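PDB 5K5D: ParB domain protein nuclease from Sulfolobus solfataricus, which probably acts in archaeal DNA segregation as a ParB-type partition protein, and may have nuclease activity. Local coordinates for residues B[235-240]-B[246-251]; B[215-220]-B[253-258]; B[17-22]-B[77-82]. The protein carries 4 engineered substitutions. All coordinates share one frame; numbering follows the deposited sequence.

Contacts 1 and 2 belong to the helical part of the chain and contact 3 to the ParB-like N-terminal domain; the centre of contact 3 lies about 44 Å from that of contact 1 and about 42 Å from that of contact 2. Contact 1 is nested along the chain inside the loop closed by contact 2. The two touch where Arg-255 NE reaches Ile-249 O and where Val-216 meets Thr-250. Contact 1 is a buried cluster of leucine and isoleucine methyls. Contact 2 is only partly buried and rests on one long arginine. Contact 3 is again buried and aliphatic, but sets a loop leucine against a strand instead of joining helices.

Contact 1 (B[235-240]-B[246-251]); sequences DKLKDL and DPLITT
Leu-237, on the short helix 234-238, sets its CD1 against two side chains of helix 242-250, touching Leu-248 CD2 at 4.1 Å and Ile-249 CD1 at 4.2 Å. Its CG stands anti to the backbone N (chi1 175°), a torsion that helps bring CD1 to the second helix although the CB itself does not point there. Leu-237 and Leu-248 meet at a slant. Beyond the helix comes Leu-240, whose CB does face helix 242-250; its CD1 lies 4.2 Å from the same Leu-248 CD2, the two side chains meeting at about a right angle. One methyl of Leu-248 therefore serves both leucines, while Ile-249 contributes the end of its chain. The joint is purely aliphatic and touches through methyl ends, with 127 Å² buried. Behind it, Asp-246 O accepts from Ile-249 N, Thr-250 N and Thr-250 OG1, the hydroxyl sitting above the carbonyl plane at 2.9 Å. The two helices, successive in the Ssol_1539-like second-domain region, form part of a larger helical core: Ile-224 of helix 218-230 touches Leu-237 and Ile-249, Trp-204 of helix 203-210 packs on Leu-237, and helix 264-271 covers Leu-240 with Ile-270 and Leu-248 with Met-267.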
loop_
_atom_site.group_PDB
_atom_site.type_symbol
_atom_site.label_atom_id
_atom_site.label_comp_id
_atom_site.label_asym_id
_atom_site.label_seq_id
_atom_site.Cartn_x
_atom_site.Cartn_y
_atom_site.Cartn_z
ATOM N N ASP B 235 1.716 22.103 11.938
ATOM C CA ASP B 235 2.838 21.639 12.753
ATOM C C ASP B 235 2.492 21.453 14.222
ATOM O O ASP B 235 3.063 20.593 14.897
ATOM C CB ASP B 235 4.026 22.595 12.632
ATOM C CG ASP B 235 4.699 22.519 11.278
ATOM O OD1 ASP B 235 4.761 21.408 10.712
ATOM O OD2 ASP B 235 5.164 23.566 10.782
ATOM N N LYS B 236 1.577 22.275 14.725
ATOM C CA LYS B 236 1.142 22.134 16.107
ATOM C C LYS B 236 0.437 20.794 16.274
ATOM O O LYS B 236 0.664 20.081 17.251
ATOM C CB LYS B 236 0.233 23.292 16.521
ATOM C CG LYS B 236 0.949 24.625 16.645
ATOM C CD LYS B 236 -0.027 25.725 17.032
ATOM C CE LYS B 236 0.668 27.060 17.240
ATOM N NZ LYS B 236 -0.277 28.077 17.794
ATOM N N LEU B 237 -0.401 20.449 15.301
ATOM C CA LEU B 237 -1.097 19.166 15.306
ATOM C C LEU B 237 -0.112 18.013 15.185
ATOM O O LEU B 237 -0.191 17.037 15.926
ATOM C CB LEU B 237 -2.112 19.100 14.165
ATOM C CG LEU B 237 -2.827 17.760 13.991
ATOM C CD1 LEU B 237 -3.556 17.361 15.262
ATOM C CD2 LEU B 237 -3.782 17.805 12.816
ATOM N N LYS B 238 0.815 18.132 14.239
ATOM C CA LYS B 238 1.812 17.094 14.002
ATOM C C LYS B 238 2.700 16.886 15.225
ATOM O O LYS B 238 3.071 15.757 15.546
ATOM C CB LYS B 238 2.676 17.458 12.794
ATOM C CG LYS B 238 3.941 16.623 12.649
ATOM C CD LYS B 238 4.902 17.252 11.638
ATOM C CE LYS B 238 6.192 16.448 11.522
ATOM N NZ LYS B 238 7.271 17.211 10.835
ATOM N N ASP B 239 3.039 17.980 15.901
ATOM C CA ASP B 239 3.954 17.926 17.036
ATOM C C ASP B 239 3.223 17.631 18.339
ATOM O O ASP B 239 3.838 17.522 19.398
ATOM C CB ASP B 239 4.742 19.232 17.154
ATOM C CG ASP B 239 5.701 19.434 16.002
ATOM O OD1 ASP B 239 6.125 18.423 15.402
ATOM O OD2 ASP B 239 6.032 20.602 15.697
ATOM N N LEU B 240 1.904 17.507 18.253
ATOM C CA LEU B 240 1.097 17.165 19.411
ATOM C C LEU B 240 1.572 15.835 19.976
ATOM O O LEU B 240 2.076 14.993 19.238
ATOM C CB LEU B 240 -0.377 17.061 19.019
ATOM C CG LEU B 240 -1.373 17.947 19.766
ATOM C CD1 LEU B 240 -2.797 17.538 19.417
ATOM C CD2 LEU B 240 -1.144 17.867 21.267
ATOM N N ASP B 246 -3.658 11.180 18.911
ATOM C CA ASP B 246 -4.343 9.951 18.531
ATOM C C ASP B 246 -5.864 10.070 18.665
ATOM O O ASP B 246 -6.589 9.839 17.696
ATOM C CB ASP B 246 -3.807 8.759 19.329
ATOM C CG ASP B 246 -2.315 8.558 19.142
ATOM O OD1 ASP B 246 -1.805 8.848 18.038
ATOM O OD2 ASP B 246 -1.647 8.115 20.099
ATOM N N PRO B 247 -6.355 10.446 19.861
ATOM C CA PRO B 247 -7.808 10.520 20.062
ATOM C C PRO B 247 -8.452 11.609 19.211
ATOM O O PRO B 247 -9.587 11.457 18.748
ATOM C CB PRO B 247 -7.940 10.854 21.553
ATOM C CG PRO B 247 -6.660 11.512 21.911
ATOM C CD PRO B 247 -5.610 10.856 21.063
ATOM N N LEU B 248 -7.721 12.697 19.001
ATOM C CA LEU B 248 -8.218 13.820 18.216
ATOM C C LEU B 248 -8.434 13.444 16.753
ATOM O O LEU B 248 -9.217 14.079 16.052
ATOM C CB LEU B 248 -7.232 14.985 18.304
ATOM C CG LEU B 248 -7.798 16.385 18.076
ATOM C CD1 LEU B 248 -8.687 16.783 19.245
ATOM C CD2 LEU B 248 -6.670 17.385 17.900
ATOM N N ILE B 249 -7.736 12.410 16.292
ATOM C CA ILE B 249 -7.749 12.057 14.875
ATOM C C ILE B 249 -8.448 10.735 14.577
ATOM O O ILE B 249 -9.209 10.628 13.613
ATOM C CB ILE B 249 -6.315 12.006 14.304
ATOM C CG1 ILE B 249 -5.680 13.397 14.344
ATOM C CG2 ILE B 249 -6.322 11.469 12.885
ATOM C CD1 ILE B 249 -4.237 13.419 13.897
ATOM N N THR B 250 -8.185 9.729 15.404
ATOM C CA THR B 250 -8.677 8.385 15.142
ATOM C C THR B 250 -10.118 8.222 15.576
ATOM O O THR B 250 -10.733 7.178 15.354
ATOM C CB THR B 250 -7.834 7.346 15.863
ATOM O OG1 THR B 250 -8.071 7.435 17.274
ATOM C CG2 THR B 250 -6.364 7.586 15.569
ATOM N N THR B 251 -10.657 9.260 16.199
ATOM C CA THR B 251 -12.031 9.217 16.666
ATOM C C THR B 251 -12.877 10.269 15.963
ATOM O O THR B 251 -12.388 11.349 15.614
ATOM C CB THR B 251 -12.112 9.416 18.191
ATOM O OG1 THR B 251 -11.358 8.389 18.848
ATOM C CG2 THR B 251 -13.552 9.344 18.659
#

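Contact 2 (B[215-220]-B[253-258]); sequences KVPLDQ and EGRKII
Arg-255 reaches from helix 252-259 across to the start of helix 218-230, where Gln-220 meets its aliphatic stem. The contact packs helix 252-259 against the first turn of helix 218-230 and the loop before it, in the helical region of the Ssol_1539-like second-domain family, and 149 Å² is buried in it. The tight part is at Gln-220: its CG lies 3.3 Å from Arg-255 CD and 3.6 Å from Arg-255 NE. The glutamine chain bends at chi2 (62°), which leaves the amide beside Arg-255 CD, its carbon 3.9 Å away; amide and guanidinium planes are 35° apart. The arginine chain, extended from CG to NE, carries the guanidinium past Gln-220 CG to the loop before the helix. Contacts there are looser. Val-216 CG2 lies in the guanidinium plane, at its edge, while the ring of Pro-217, an exposed residue at the N-cap position, approaches obliquely with CD 4.1 Å from Arg-255 NH2. Arg-255 NE also makes a weak hydrogen bond to Ile-249 O, in the last turn of helix 242-250. Shortening Arg-255 to an alanine would probably leave Gln-220 without its packing partner and Ile-249 O without this weak donor. At the far end of the arginine, its NH2 sits 3.8 Å from Val-216 CG2.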
loop_
_atom_site.group_PDB
_atom_site.type_symbol
_atom_site.label_atom_id
_atom_site.label_comp_id
_atom_site.label_asym_id
_atom_site.label_seq_id
_atom_site.Cartn_x
_atom_site.Cartn_y
_atom_site.Cartn_z
ATOM N N LYS B 215 -7.378 2.594 10.704
ATOM C CA LYS B 215 -8.083 2.575 9.427
ATOM C C LYS B 215 -8.877 3.861 9.201
ATOM O O LYS B 215 -9.905 3.853 8.523
ATOM C CB LYS B 215 -9.017 1.363 9.338
ATOM C CG LYS B 215 -8.317 0.016 9.401
ATOM C CD LYS B 215 -9.336 -1.112 9.494
ATOM C CE LYS B 215 -8.673 -2.479 9.541
ATOM N NZ LYS B 215 -7.907 -2.761 8.297
ATOM N N VAL B 216 -8.408 4.959 9.784
ATOM C CA VAL B 216 -9.003 6.267 9.527
ATOM C C VAL B 216 -9.205 6.465 8.027
ATOM O O VAL B 216 -8.268 6.299 7.247
ATOM C CB VAL B 216 -8.111 7.404 10.072
ATOM C CG1 VAL B 216 -8.512 8.742 9.460
ATOM C CG2 VAL B 216 -8.177 7.449 11.588
ATOM N N PRO B 217 -10.434 6.815 7.617
ATOM C CA PRO B 217 -10.732 6.992 6.192
ATOM C C PRO B 217 -9.852 8.070 5.567
ATOM O O PRO B 217 -9.592 9.098 6.199
ATOM C CB PRO B 217 -12.199 7.440 6.191
ATOM C CG PRO B 217 -12.745 6.934 7.481
ATOM C CD PRO B 217 -11.617 7.060 8.459
ATOM N N LEU B 218 -9.396 7.825 4.343
ATOM C CA LEU B 218 -8.568 8.778 3.617
ATOM C C LEU B 218 -9.241 10.140 3.505
ATOM O O LEU B 218 -8.705 11.158 3.953
ATOM C CB LEU B 218 -8.264 8.250 2.215
ATOM C CG LEU B 218 -7.638 9.246 1.236
ATOM C CD1 LEU B 218 -6.295 9.743 1.753
ATOM C CD2 LEU B 218 -7.484 8.632 -0.147
ATOM N N ASP B 219 -10.419 10.149 2.897
ATOM C CA ASP B 219 -11.117 11.391 2.603
ATOM C C ASP B 219 -11.329 12.197 3.876
ATOM O O ASP B 219 -11.356 13.429 3.854
ATOM C CB ASP B 219 -12.441 11.074 1.914
ATOM C CG ASP B 219 -12.282 10.024 0.827
ATOM O OD1 ASP B 219 -12.001 10.402 -0.330
ATOM O OD2 ASP B 219 -12.416 8.818 1.136
ATOM N N GLN B 220 -11.449 11.485 4.989
ATOM C CA GLN B 220 -11.580 12.105 6.298
ATOM C C GLN B 220 -10.241 12.671 6.759
ATOM O O GLN B 220 -10.183 13.748 7.348
ATOM C CB GLN B 220 -12.090 11.077 7.310
ATOM C CG GLN B 220 -12.682 11.684 8.558
ATOM C CD GLN B 220 -13.892 12.544 8.258
ATOM O OE1 GLN B 220 -14.902 12.058 7.752
ATOM N NE2 GLN B 220 -13.791 13.834 8.562
ATOM N N GLU B 253 -15.306 11.753 17.457
ATOM C CA GLU B 253 -15.415 12.769 18.497
ATOM C C GLU B 253 -14.282 13.779 18.379
ATOM O O GLU B 253 -14.489 14.976 18.562
ATOM C CB GLU B 253 -15.392 12.124 19.885
ATOM C CG GLU B 253 -16.670 12.314 20.693
ATOM C CD GLU B 253 -16.900 13.758 21.116
ATOM O OE1 GLU B 253 -18.028 14.263 20.922
ATOM O OE2 GLU B 253 -15.959 14.386 21.652
ATOM N N GLY B 254 -13.085 13.287 18.073
ATOM C CA GLY B 254 -11.915 14.137 17.960
ATOM C C GLY B 254 -11.926 14.983 16.703
ATOM O O GLY B 254 -11.497 16.139 16.717
ATOM N N ARG B 255 -12.418 14.407 15.611
ATOM C CA ARG B 255 -12.440 15.111 14.335
ATOM C C ARG B 255 -13.337 16.341 14.389
ATOM O O ARG B 255 -12.962 17.404 13.901
ATOM C CB ARG B 255 -12.861 14.175 13.201
ATOM C CG ARG B 255 -11.967 12.949 13.071
ATOM C CD ARG B 255 -12.301 12.128 11.840
ATOM N NE ARG B 255 -11.718 10.793 11.918
ATOM C CZ ARG B 255 -12.412 9.690 12.175
ATOM N NH1 ARG B 255 -13.722 9.760 12.365
ATOM N NH2 ARG B 255 -11.799 8.513 12.237
ATOM N N LYS B 256 -14.516 16.198 14.986
ATOM C CA LYS B 256 -15.401 17.338 15.202
ATOM C C LYS B 256 -14.626 18.519 15.785
ATOM O O LYS B 256 -14.726 19.644 15.296
ATOM C CB LYS B 256 -16.553 16.960 16.133
ATOM C CG LYS B 256 -17.679 16.172 15.478
ATOM C CD LYS B 256 -18.802 15.905 16.473
ATOM C CE LYS B 256 -20.072 15.441 15.783
ATOM N NZ LYS B 256 -20.673 16.512 14.939
ATOM N N ILE B 257 -13.842 18.256 16.825
ATOM C CA ILE B 257 -13.046 19.308 17.451
ATOM C C ILE B 257 -12.112 19.984 16.447
ATOM O O ILE B 257 -11.906 21.197 16.501
ATOM C CB ILE B 257 -12.230 18.777 18.646
ATOM C CG1 ILE B 257 -13.168 18.250 19.733
ATOM C CG2 ILE B 257 -11.332 19.869 19.209
ATOM C CD1 ILE B 257 -12.466 17.447 20.797
ATOM N N ILE B 258 -11.569 19.197 15.522
ATOM C CA ILE B 258 -10.682 19.717 14.485
ATOM C C ILE B 258 -11.447 20.379 13.340
ATOM O O ILE B 258 -10.980 21.359 12.761
ATOM C CB ILE B 258 -9.802 18.607 13.866
ATOM C CG1 ILE B 258 -9.000 17.874 14.937
ATOM C CG2 ILE B 258 -8.868 19.193 12.820
ATOM C CD1 ILE B 258 -8.042 16.856 14.364
#

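Contact 3 (B[17-22]-B[77-82]); sequences EKLKED and VKILKY
Leu-19 and Val-77 bring the two backbones nearest each other, with their CA atoms 9.0 Å apart, so the irregular segment 17-22 passes strand 76-82 at side-chain distance and does not pair with it. Leu-19 bridges that gap with one methyl. Its CD2 touches Val-77 CG1 at 3.5 Å and Ile-79 CG2 at 3.8 Å, and the leucine thus rests against two residues whose CB atoms point to the same side of the strand. Leu-19 meets Val-77 at a slant but slides past Ile-79 in the opposite direction. In Val-77 the touching CG1 occupies the position between the backbone N and the carbonyl carbon (chi1 43°). Leu-19 reaches its two partners with torsions away from the usual staggered values (chi1 -98°, and chi2 11°, nearly eclipsed), which may mean some strain in the side chain as modelled. The strand is an inner one of the mixed four-stranded sheet of the ParB-like N-terminal domain, running between strands 9-15 and 51-53. Segment 17-22 is the connection that leaves strand 9-15 and leads into helix 23-26, and Leu-19 packs from this loop onto the face of strand 76-82 that carries Val-77 and Ile-79. Met-69 of helix 63-71 packs on Val-77, and Ala-53 on Ile-79. Farther along the loop, Asp-22 takes the N-cap position of helix 23-26: its OD2 accepts from the backbone N of Glu-24 and of Phe-25, while OD1 forms a salt bridge with Arg-90. Nearby, Lys-18 makes a cation-pi contact with Tyr-57, and Lys-81 NZ forms a salt bridge with Glu-12 OE2.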
loop_
_atom_site.group_PDB
_atom_site.type_symbol
_atom_site.label_atom_id
_atom_site.label_comp_id
_atom_site.label_asym_id
_atom_site.label_seq_id
_atom_site.Cartn_x
_atom_site.Cartn_y
_atom_site.Cartn_z
ATOM N N GLU B 17 7.151 -28.086 -2.609
ATOM C CA GLU B 17 8.306 -27.642 -1.841
ATOM C C GLU B 17 9.362 -26.972 -2.719
ATOM O O GLU B 17 10.379 -26.478 -2.222
ATOM C CB GLU B 17 8.917 -28.819 -1.078
ATOM C CG GLU B 17 7.936 -29.528 -0.156
ATOM C CD GLU B 17 7.400 -28.617 0.933
ATOM O OE1 GLU B 17 8.195 -27.840 1.503
ATOM O OE2 GLU B 17 6.184 -28.673 1.217
ATOM N N LYS B 18 9.120 -26.952 -4.024
ATOM C CA LYS B 18 10.064 -26.342 -4.951
ATOM C C LYS B 18 10.007 -24.813 -4.876
ATOM O O LYS B 18 10.954 -24.127 -5.262
ATOM C CB LYS B 18 9.799 -26.825 -6.378
ATOM C CG LYS B 18 10.875 -26.439 -7.384
ATOM C CD LYS B 18 10.578 -27.027 -8.753
ATOM C CE LYS B 18 11.595 -26.574 -9.792
ATOM N NZ LYS B 18 11.303 -27.162 -11.131
ATOM N N LEU B 19 8.897 -24.288 -4.363
ATOM C CA LEU B 19 8.696 -22.840 -4.261
ATOM C C LEU B 19 9.477 -22.207 -3.111
ATOM O O LEU B 19 9.339 -22.610 -1.954
ATOM C CB LEU B 19 7.207 -22.513 -4.125
ATOM C CG LEU B 19 6.472 -22.089 -5.400
ATOM C CD1 LEU B 19 7.321 -22.336 -6.647
ATOM C CD2 LEU B 19 5.118 -22.790 -5.498
ATOM N N LYS B 20 10.295 -21.211 -3.441
ATOM C CA LYS B 20 11.096 -20.507 -2.450
ATOM C C LYS B 20 10.413 -19.204 -2.071
ATOM O O LYS B 20 9.882 -18.502 -2.928
ATOM C CB LYS B 20 12.498 -20.243 -2.992
ATOM C CG LYS B 20 13.239 -21.512 -3.383
ATOM C CD LYS B 20 14.259 -21.254 -4.478
ATOM C CE LYS B 20 14.760 -22.566 -5.074
ATOM N NZ LYS B 20 15.542 -22.357 -6.327
ATOM N N GLU B 21 10.415 -18.882 -0.782
ATOM C CA GLU B 21 9.709 -17.698 -0.317
ATOM C C GLU B 21 10.640 -16.515 -0.085
ATOM O O GLU B 21 11.789 -16.681 0.319
ATOM C CB GLU B 21 8.895 -18.005 0.942
ATOM C CG GLU B 21 9.716 -18.218 2.195
ATOM C CD GLU B 21 8.844 -18.370 3.425
ATOM O OE1 GLU B 21 7.767 -18.999 3.318
ATOM O OE2 GLU B 21 9.229 -17.849 4.493
ATOM N N ASP B 22 10.129 -15.322 -0.369
ATOM C CA ASP B 22 10.862 -14.085 -0.166
ATOM C C ASP B 22 10.165 -13.336 0.956
ATOM O O ASP B 22 8.991 -12.979 0.840
ATOM C CB ASP B 22 10.846 -13.248 -1.445
ATOM C CG ASP B 22 11.646 -11.971 -1.317
ATOM O OD1 ASP B 22 12.752 -11.899 -1.888
ATOM O OD2 ASP B 22 11.165 -11.036 -0.644
ATOM N N VAL B 77 1.834 -27.802 -6.888
ATOM C CA VAL B 77 1.023 -26.615 -7.097
ATOM C C VAL B 77 1.214 -26.018 -8.489
ATOM O O VAL B 77 2.335 -25.907 -8.987
ATOM C CB VAL B 77 1.288 -25.556 -5.992
ATOM C CG1 VAL B 77 2.773 -25.441 -5.702
ATOM C CG2 VAL B 77 0.691 -24.208 -6.371
ATOM N N LYS B 78 0.098 -25.661 -9.114
ATOM C CA LYS B 78 0.108 -24.991 -10.404
ATOM C C LYS B 78 0.597 -23.563 -10.207
ATOM O O LYS B 78 0.147 -22.868 -9.297
ATOM C CB LYS B 78 -1.304 -24.986 -10.998
ATOM C CG LYS B 78 -1.926 -26.372 -11.141
ATOM C CD LYS B 78 -3.430 -26.377 -10.835
ATOM C CE LYS B 78 -4.245 -25.624 -11.876
ATOM N NZ LYS B 78 -4.045 -24.147 -11.806
ATOM N N ILE B 79 1.526 -23.126 -11.051
ATOM C CA ILE B 79 2.046 -21.769 -10.953
ATOM C C ILE B 79 2.153 -21.068 -12.307
ATOM O O ILE B 79 2.071 -21.696 -13.369
ATOM C CB ILE B 79 3.433 -21.728 -10.269
ATOM C CG1 ILE B 79 4.494 -22.397 -11.148
ATOM C CG2 ILE B 79 3.375 -22.374 -8.897
ATOM C CD1 ILE B 79 5.913 -22.268 -10.605
ATOM N N LEU B 80 2.317 -19.752 -12.253
ATOM C CA LEU B 80 2.713 -18.983 -13.418
ATOM C C LEU B 80 4.158 -18.542 -13.211
ATOM O O LEU B 80 4.434 -17.634 -12.420
ATOM C CB LEU B 80 1.802 -17.771 -13.616
ATOM C CG LEU B 80 0.315 -18.063 -13.828
ATOM C CD1 LEU B 80 -0.447 -16.786 -14.165
ATOM C CD2 LEU B 80 0.120 -19.099 -14.919
ATOM N N LYS B 81 5.080 -19.208 -13.901
ATOM C CA LYS B 81 6.488 -18.848 -13.834
ATOM C C LYS B 81 6.787 -17.742 -14.838
ATOM O O LYS B 81 6.758 -17.957 -16.053
ATOM C CB LYS B 81 7.381 -20.060 -14.104
ATOM C CG LYS B 81 8.848 -19.812 -13.799
ATOM C CD LYS B 81 9.705 -21.037 -14.075
ATOM C CE LYS B 81 9.845 -21.289 -15.565
ATOM N NZ LYS B 81 10.701 -22.477 -15.835
ATOM N N TYR B 82 7.062 -16.553 -14.317
ATOM C CA TYR B 82 7.395 -15.407 -15.142
ATOM C C TYR B 82 8.878 -15.412 -15.473
ATOM O O TYR B 82 9.698 -15.880 -14.683
ATOM C CB TYR B 82 7.018 -14.113 -14.427
ATOM C CG TYR B 82 5.547 -13.827 -14.474
ATOM C CD1 TYR B 82 4.651 -14.561 -13.705
ATOM C CD2 TYR B 82 5.045 -12.824 -15.290
ATOM C CE1 TYR B 82 3.291 -14.301 -13.753
ATOM C CE2 TYR B 82 3.688 -12.559 -15.343
ATOM C CZ TYR B 82 2.819 -13.301 -14.575
ATOM O OH TYR B 82 1.475 -13.036 -14.632
#